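Local coordinates for Thiol:disulfide interchange protein, thioredoxin family protein (Chlorobaculum tepidum, PDB 3OR5), which probably acts as a thioredoxin-fold thiol:disulfide oxidoreductase, of the kind linked to cytochrome c biogenesis, at residues 41-46 against 75-80; 20-25 against 95-100; 117-122 against 132-137. One frame throughout, in Å; residues are numbered along the deposited sequence.

Interaction 1 of 3, residues 41-46 against 75-80; sequences FFATWC and VNEQLP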
# COMPACT_ATOMS: atom_id res chain seq x y z
N PHE A 41 2.05 1.72 4.36
CA PHE A 41 3.16 2.52 4.97
C PHE A 41 3.86 1.57 5.88
O PHE A 41 3.24 0.96 6.78
CB PHE A 41 2.59 3.71 5.79
CG PHE A 41 2.14 4.84 4.87
CD1 PHE A 41 2.94 5.98 4.60
CD2 PHE A 41 0.88 4.73 4.26
CE1 PHE A 41 2.50 6.97 3.71
CE2 PHE A 41 0.43 5.73 3.35
CZ PHE A 41 1.21 6.91 3.13
N PHE A 42 5.14 1.40 5.64
CA PHE A 42 5.90 0.32 6.34
C PHE A 42 7.35 0.70 6.58
O PHE A 42 7.84 1.65 5.94
CB PHE A 42 5.92 -1.01 5.51
CG PHE A 42 6.80 -0.94 4.30
CD1 PHE A 42 8.03 -1.59 4.28
CD2 PHE A 42 6.41 -0.21 3.15
CE1 PHE A 42 8.89 -1.49 3.19
CE2 PHE A 42 7.26 -0.15 2.02
CZ PHE A 42 8.51 -0.77 2.05
N ALA A 43 8.07 -0.09 7.45
CA ALA A 43 9.48 -0.01 7.49
C ALA A 43 10.03 -1.43 7.50
O ALA A 43 9.39 -2.33 8.04
CB ALA A 43 9.96 0.76 8.78
N THR A 44 11.18 -1.61 6.86
CA THR A 44 11.70 -3.01 6.76
C THR A 44 12.30 -3.43 8.11
O THR A 44 12.49 -4.62 8.29
CB THR A 44 12.76 -3.20 5.69
OG1 THR A 44 14.02 -2.63 6.09
CG2 THR A 44 12.29 -2.55 4.36
N TRP A 45 12.59 -2.47 8.99
CA TRP A 45 13.11 -2.87 10.31
C TRP A 45 12.03 -3.27 11.29
O TRP A 45 12.32 -3.75 12.42
CB TRP A 45 13.99 -1.74 10.88
CG TRP A 45 13.33 -0.36 10.92
CD1 TRP A 45 13.65 0.68 10.08
CD2 TRP A 45 12.32 0.12 11.80
NE1 TRP A 45 12.92 1.76 10.42
CE2 TRP A 45 12.09 1.47 11.44
CE3 TRP A 45 11.60 -0.42 12.86
CZ2 TRP A 45 11.19 2.28 12.13
CZ3 TRP A 45 10.68 0.38 13.56
CH2 TRP A 45 10.46 1.70 13.15
N CYS A 46 10.76 -3.03 10.94
CA CYS A 46 9.63 -3.17 11.88
C CYS A 46 9.10 -4.60 11.85
O CYS A 46 8.73 -5.15 10.82
CB CYS A 46 8.60 -2.09 11.45
SG CYS A 46 7.05 -2.35 12.44
N VAL A 75 8.64 4.35 5.36
CA VAL A 75 8.78 5.45 6.31
C VAL A 75 9.94 5.19 7.25
O VAL A 75 10.28 4.02 7.47
CB VAL A 75 7.47 5.65 7.09
CG1 VAL A 75 6.32 6.21 6.14
CG2 VAL A 75 7.04 4.41 7.83
N ASN A 76 10.54 6.27 7.79
CA ASN A 76 11.62 6.03 8.80
C ASN A 76 12.69 5.10 8.28
O ASN A 76 13.23 4.32 9.02
CB ASN A 76 11.01 5.51 10.13
CG ASN A 76 9.93 6.46 10.72
OD1 ASN A 76 10.11 7.00 11.83
ND2 ASN A 76 8.81 6.58 10.07
N GLU A 77 13.02 5.22 6.98
CA GLU A 77 13.88 4.29 6.31
C GLU A 77 15.10 4.90 5.64
O GLU A 77 15.32 6.15 5.68
CB GLU A 77 13.03 3.42 5.31
CG GLU A 77 12.60 2.11 6.00
CD GLU A 77 13.73 1.11 6.19
OE1 GLU A 77 14.92 1.43 6.02
OE2 GLU A 77 13.38 -0.08 6.46
N GLN A 78 15.96 4.02 5.14
CA GLN A 78 17.13 4.40 4.34
C GLN A 78 17.08 3.64 3.00
O GLN A 78 16.76 2.48 2.92
CB GLN A 78 18.41 4.06 5.05
CG GLN A 78 18.61 4.92 6.30
CD GLN A 78 19.98 4.66 6.99
OE1 GLN A 78 20.96 4.23 6.38
NE2 GLN A 78 20.03 4.98 8.29
N LEU A 79 17.43 4.37 1.92
CA LEU A 79 17.41 3.77 0.60
C LEU A 79 18.13 2.44 0.43
O LEU A 79 17.54 1.52 -0.04
CB LEU A 79 17.94 4.88 -0.37
CG LEU A 79 17.92 4.44 -1.84
CD1 LEU A 79 16.49 4.35 -2.29
CD2 LEU A 79 18.55 5.58 -2.59
N PRO A 80 19.42 2.27 0.87
CA PRO A 80 20.02 0.98 0.66
C PRO A 80 19.36 -0.20 1.42
O PRO A 80 19.34 -1.32 0.93
CB PRO A 80 21.47 1.18 1.21
CG PRO A 80 21.45 2.42 2.07
CD PRO A 80 20.36 3.27 1.41

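Interaction 2 of 3, residues 20-25 against 95-100; sequences VTVDGK and VMMATP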
# COMPACT_ATOMS: atom_id res chain seq x y z
N VAL A 20 9.17 8.28 -7.91
CA VAL A 20 10.15 7.35 -8.49
C VAL A 20 10.31 6.29 -7.40
O VAL A 20 10.37 6.65 -6.21
CB VAL A 20 11.50 8.03 -8.70
CG1 VAL A 20 12.50 6.97 -9.16
CG2 VAL A 20 11.35 9.08 -9.87
N THR A 21 10.30 5.05 -7.82
CA THR A 21 10.40 3.96 -6.85
C THR A 21 11.84 3.75 -6.41
O THR A 21 12.81 4.23 -7.03
CB THR A 21 9.91 2.63 -7.41
OG1 THR A 21 10.79 2.28 -8.48
CG2 THR A 21 8.40 2.74 -7.92
N VAL A 22 12.01 3.04 -5.28
CA VAL A 22 13.36 2.74 -4.71
C VAL A 22 14.23 2.04 -5.75
O VAL A 22 15.46 2.30 -5.78
CB VAL A 22 13.12 1.88 -3.52
CG1 VAL A 22 14.44 1.26 -3.04
CG2 VAL A 22 12.44 2.79 -2.40
N ASP A 23 13.63 1.22 -6.59
CA ASP A 23 14.38 0.51 -7.68
C ASP A 23 14.37 1.24 -8.97
O ASP A 23 14.69 0.63 -9.98
CB ASP A 23 13.99 -0.97 -7.86
CG ASP A 23 12.54 -1.14 -8.15
OD1 ASP A 23 11.72 -0.19 -7.91
OD2 ASP A 23 12.19 -2.29 -8.56
N GLY A 24 14.08 2.55 -8.92
CA GLY A 24 14.36 3.40 -10.11
C GLY A 24 13.35 3.18 -11.21
O GLY A 24 13.74 2.97 -12.36
N LYS A 25 12.05 3.12 -10.89
CA LYS A 25 10.99 2.96 -11.91
C LYS A 25 10.01 4.10 -11.66
O LYS A 25 9.92 4.62 -10.54
CB LYS A 25 10.28 1.59 -11.74
CG LYS A 25 11.27 0.51 -12.09
CD LYS A 25 10.69 -0.80 -11.77
CE LYS A 25 11.85 -1.82 -11.88
NZ LYS A 25 11.36 -3.21 -12.04
N VAL A 95 7.38 0.33 -4.81
CA VAL A 95 7.71 0.88 -3.49
C VAL A 95 8.48 2.15 -3.59
O VAL A 95 9.46 2.22 -4.35
CB VAL A 95 8.64 -0.15 -2.82
CG1 VAL A 95 9.22 0.43 -1.42
CG2 VAL A 95 7.98 -1.54 -2.49
N MSE A 96 8.03 3.18 -2.87
CA MSE A 96 8.65 4.54 -2.89
C MSE A 96 9.15 4.86 -1.50
O MSE A 96 8.48 4.48 -0.48
CB MSE A 96 7.67 5.65 -3.36
CG MSE A 96 7.39 5.42 -4.77
SE MSE A 96 5.99 6.76 -5.30
CE MSE A 96 4.52 5.87 -4.42
N MSE A 97 10.25 5.58 -1.42
CA MSE A 97 10.60 6.22 -0.10
C MSE A 97 9.58 7.27 0.26
O MSE A 97 9.16 8.08 -0.60
CB MSE A 97 11.96 6.92 -0.16
CG MSE A 97 13.09 5.96 -0.64
SE MSE A 97 13.45 4.51 0.71
CE MSE A 97 14.03 5.64 2.22
N ALA A 98 9.18 7.33 1.55
CA ALA A 98 8.21 8.36 1.89
C ALA A 98 8.79 9.75 1.68
O ALA A 98 10.03 10.00 1.84
CB ALA A 98 7.87 8.22 3.39
N THR A 99 7.88 10.64 1.32
CA THR A 99 8.17 12.07 1.28
C THR A 99 7.07 12.75 2.13
O THR A 99 6.03 12.15 2.43
CB THR A 99 8.02 12.62 -0.10
OG1 THR A 99 6.67 12.51 -0.58
CG2 THR A 99 8.95 11.96 -1.17
N PRO A 100 7.32 13.98 2.59
CA PRO A 100 6.22 14.58 3.37
C PRO A 100 4.94 14.68 2.61
O PRO A 100 3.86 14.52 3.24
CB PRO A 100 6.76 16.00 3.71
CG PRO A 100 8.23 15.85 3.66
CD PRO A 100 8.55 14.79 2.57
O HOH W 1 11.62 6.42 -3.83
O HOH W 2 9.11 -0.67 -7.25

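Interaction 3 of 3, residues 117-122 against 132-137; sequences IPTSFV and VIVGPR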
# COMPACT_ATOMS: atom_id res chain seq x y z
N ILE A 117 3.20 1.81 12.45
CA ILE A 117 3.36 0.96 11.26
C ILE A 117 3.26 -0.48 11.61
O ILE A 117 3.67 -0.86 12.76
CB ILE A 117 4.66 1.19 10.52
CG1 ILE A 117 5.80 1.24 11.52
CG2 ILE A 117 4.54 2.41 9.65
CD1 ILE A 117 7.24 1.31 10.80
N PRO A 118 2.78 -1.32 10.70
CA PRO A 118 2.31 -0.83 9.35
C PRO A 118 0.91 -0.20 9.42
O PRO A 118 0.13 -0.54 10.37
CB PRO A 118 2.21 -2.13 8.59
CG PRO A 118 1.86 -3.15 9.65
CD PRO A 118 2.79 -2.78 10.74
N THR A 119 0.62 0.78 8.56
CA THR A 119 -0.74 1.32 8.42
C THR A 119 -0.98 1.23 6.92
O THR A 119 -0.14 1.70 6.13
CB THR A 119 -0.79 2.77 8.82
OG1 THR A 119 -0.59 2.93 10.28
CG2 THR A 119 -2.22 3.35 8.58
N SER A 120 -2.13 0.69 6.57
CA SER A 120 -2.42 0.57 5.16
C SER A 120 -3.79 1.09 4.86
O SER A 120 -4.67 1.14 5.71
CB SER A 120 -2.37 -0.88 4.79
OG SER A 120 -1.07 -1.53 5.02
N PHE A 121 -3.98 1.50 3.62
CA PHE A 121 -5.29 2.10 3.16
C PHE A 121 -5.81 1.28 2.05
O PHE A 121 -5.04 0.93 1.11
CB PHE A 121 -5.04 3.53 2.71
CG PHE A 121 -4.52 4.40 3.83
CD1 PHE A 121 -5.42 5.01 4.66
CD2 PHE A 121 -3.15 4.50 4.09
CE1 PHE A 121 -4.96 5.79 5.72
CE2 PHE A 121 -2.68 5.26 5.20
CZ PHE A 121 -3.59 5.91 6.01
N VAL A 122 -7.09 0.93 2.14
CA VAL A 122 -7.71 0.07 1.07
C VAL A 122 -8.50 0.94 0.14
O VAL A 122 -9.44 1.64 0.58
CB VAL A 122 -8.62 -0.97 1.69
CG1 VAL A 122 -9.21 -1.87 0.55
CG2 VAL A 122 -7.90 -1.88 2.77
N VAL A 132 -9.15 1.37 6.57
CA VAL A 132 -7.78 1.52 7.04
C VAL A 132 -7.40 0.29 7.82
O VAL A 132 -8.11 -0.14 8.73
CB VAL A 132 -7.64 2.82 7.92
CG1 VAL A 132 -6.21 2.96 8.27
CG2 VAL A 132 -8.15 4.10 7.16
N ILE A 133 -6.23 -0.26 7.55
CA ILE A 133 -5.75 -1.43 8.26
C ILE A 133 -4.65 -0.94 9.20
O ILE A 133 -3.62 -0.42 8.78
CB ILE A 133 -5.14 -2.46 7.29
CG1 ILE A 133 -6.19 -2.95 6.31
CG2 ILE A 133 -4.57 -3.67 8.06
CD1 ILE A 133 -5.62 -3.73 5.15
N VAL A 134 -4.88 -1.10 10.50
CA VAL A 134 -3.82 -0.77 11.50
C VAL A 134 -3.60 -1.99 12.43
O VAL A 134 -3.13 -1.83 13.55
CB VAL A 134 -4.18 0.40 12.39
CG1 VAL A 134 -4.30 1.74 11.60
CG2 VAL A 134 -5.43 0.08 13.21
N GLY A 135 -3.95 -3.17 11.99
CA GLY A 135 -3.77 -4.42 12.71
C GLY A 135 -3.31 -5.52 11.76
O GLY A 135 -3.49 -5.43 10.54
N PRO A 136 -2.72 -6.60 12.30
CA PRO A 136 -2.18 -7.59 11.33
C PRO A 136 -3.26 -8.29 10.55
O PRO A 136 -4.42 -8.46 11.04
CB PRO A 136 -1.50 -8.61 12.23
CG PRO A 136 -2.49 -8.63 13.37
CD PRO A 136 -2.80 -7.14 13.67
N ARG A 137 -2.89 -8.72 9.35
CA ARG A 137 -3.78 -9.41 8.48
C ARG A 137 -3.04 -10.59 7.95
O ARG A 137 -1.85 -10.47 7.57
CB ARG A 137 -4.20 -8.54 7.27
CG ARG A 137 -5.12 -7.33 7.56
CD ARG A 137 -6.51 -7.73 8.16
NE ARG A 137 -7.21 -6.52 8.54
CZ ARG A 137 -7.19 -5.94 9.74
NH1 ARG A 137 -6.44 -6.44 10.72
NH2 ARG A 137 -7.86 -4.82 9.98
O HOH W 3 -1.14 -2.32 7.64

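Interaction 1 of 3, residues 41-46 against 75-80
Glu77 reaches across to Thr44 in the loop that leads from strand 36-42 of the thioredoxin fold into the CxxC helix, where Cys46 is the N-cap and probably the first redox cysteine. Followed outward from CB, the glutamate chain first runs over Ala43, its CG lying 4.1 Å from Ala43 CB. A bend at chi2 (-73°) then turns the carboxylate toward Thr44. There OE2 takes two donors of one residue: Thr44 N at 2.7 Å on its anti lone pair, the N-H meeting it at a distinctly bent angle, and Thr44 OG1, also 2.7 Å from OE2, on the syn side and 18° out of the carboxylate plane. The second oxygen, OE1, turns back to its own segment and accepts Gln78 N by its anti lone pair; Asn81 also donates to OE1. One carboxylate thus ties the loop before the probable redox helix to the beginning of helix 79-89, and its two oxygens are held from different segments, OE2 by 41-46 and OE1 by 75-80, which should fix its rotation.

Upstream, the backbones meet once, Val75 N giving a hydrogen bond to Phe42 O where strand 36-42 ends at Phe42 and Val75 has just left strand 68-74. The Val75 side chain fills in beside this bond: CG1 touches the edge of the Phe41 ring, in its plane at CD1, while CG2 rests near Phe42 O. Within the type I turn from Ala43 to Cys46, the indole of Trp45 lies with one face on Ala43 CB, and CZ2 of its benzene part comes to CB of Asn76. The ring is pinned by its pyrrole nitrogen: Trp45 NE1 donates to Asn76 O over 2.9 Å, almost perfectly straight at 176° and with the oxygen lying in the indole plane.

Interaction 2 of 3, residues 20-25 against 95-100
Val20 brings its carbonyl O to 3.5 Å from CG of Met96, a selenomethionine; the same oxygen accepts from a water that in turn takes the N-H of Met97, so the bridge runs between backbones. Thr21 follows, opening a type I turn that reaches Gly24 in the connection between strands 18-20 and 26-28. Its CB stands 3.1 Å from Val95 O, while OG1 is directed back into the turn: it donates to Asp23 OD1 and receives Lys25 N. Val22 makes the one direct hydrogen bond between the segments, its N meeting Val95 O at 2.8 Å. Its CG2, anti to the carbonyl carbon, reaches over strand 95-97 to CG and SE of Met97, both 3.7 Å away, and more loosely to CG1 of Val95. Met86 and Leu79 of helix 79-89 also touch Val22, which is thus wedged between helix and edge strand. Asp23 joins through a second water, donating to its OD1 and accepting from Val95 N at 3.2 Å. The turn therefore borders an outermost strand of the central sheet without extending it as a strand: it serves Val95 O directly and Val95 N and Met97 N through water, whereas Met96 pairs with strand 68-74, and Val22 adds apolar packing on Met97 and Val95.

Interaction 3 of 3, residues 117-122 against 132-137
The antiparallel hairpin of strands 119-123 and 129-133 forms one side of the central thioredoxin-fold sheet, and here Ser120 and Ile133 are its hydrogen-bonded pair. Ser120 N donates to Ile133 O at 2.9 Å, and Ile133 N returns a bond of 2.8 Å to Ser120 O. The same two oxygens also receive CA-H contacts, from Thr119 and Val132 respectively. Phe121 and Val132 are the adjoining non-hydrogen-bonded pair: their side chains lie side by side, pointing the same way, and Val132 CG2 comes 3.8 Å from Phe121 CD1. On this face Thr119 CG2 sits 4.0 Å from both Val132 CG1 and Val134 CG1. With CG2 anti to the backbone N, OG1 (chi1 -69°) is swung round to bond Gly116 O, dividing the threonine into a polar and an apolar branch.

The other face carries Ser120, Val122 and Ile133. Ile133 slants across toward Val122, its CD1 lying 3.8 Å from Val122 CG2, and its CG2 branch covers one face of the Arg137 guanidinium, 3.8 Å above the plane and over its centre. Helix 139-150 packs on this side, touching Val122 and Arg137. A water at Ser120 OG adds a weak bond to Ile133 O. Just before the hairpin, the cis peptide bond before Pro118 is the one expected of thioredoxin-like proteins next to the CxxC motif, and the Pro118 side chain touches Cys49. Two backbone bonds fix the register and apolar contacts on both faces accompany it, so the cis-proline loop leads directly into a strand paired through Ser120 and Ile133.

In the fold
Along the chain, interaction 1 falls within the span between the two segments of interaction 2, and interaction 3 follows both. All three reach the five-stranded mixed sheet, ordered 95-97, 68-74, 36-42, 119-123, 129-133. Interaction 2 sits at one outer strand and interaction 3 at the other, with centres about 20 Å apart on opposite sides of the chain's centre. Interaction 1 lies between, its centre about 11 Å from that of interaction 2 and about 15 Å from that of interaction 3. Met97 packs on residues 77-79, and Phe42 on Val95; on the other flank Phe41 N probably bonds Thr119 O and Ala43 meets Ile117. Central and hairpin strands thereby frame the probable redox pair, Cys46 and Cys49, with the cis-proline beside it.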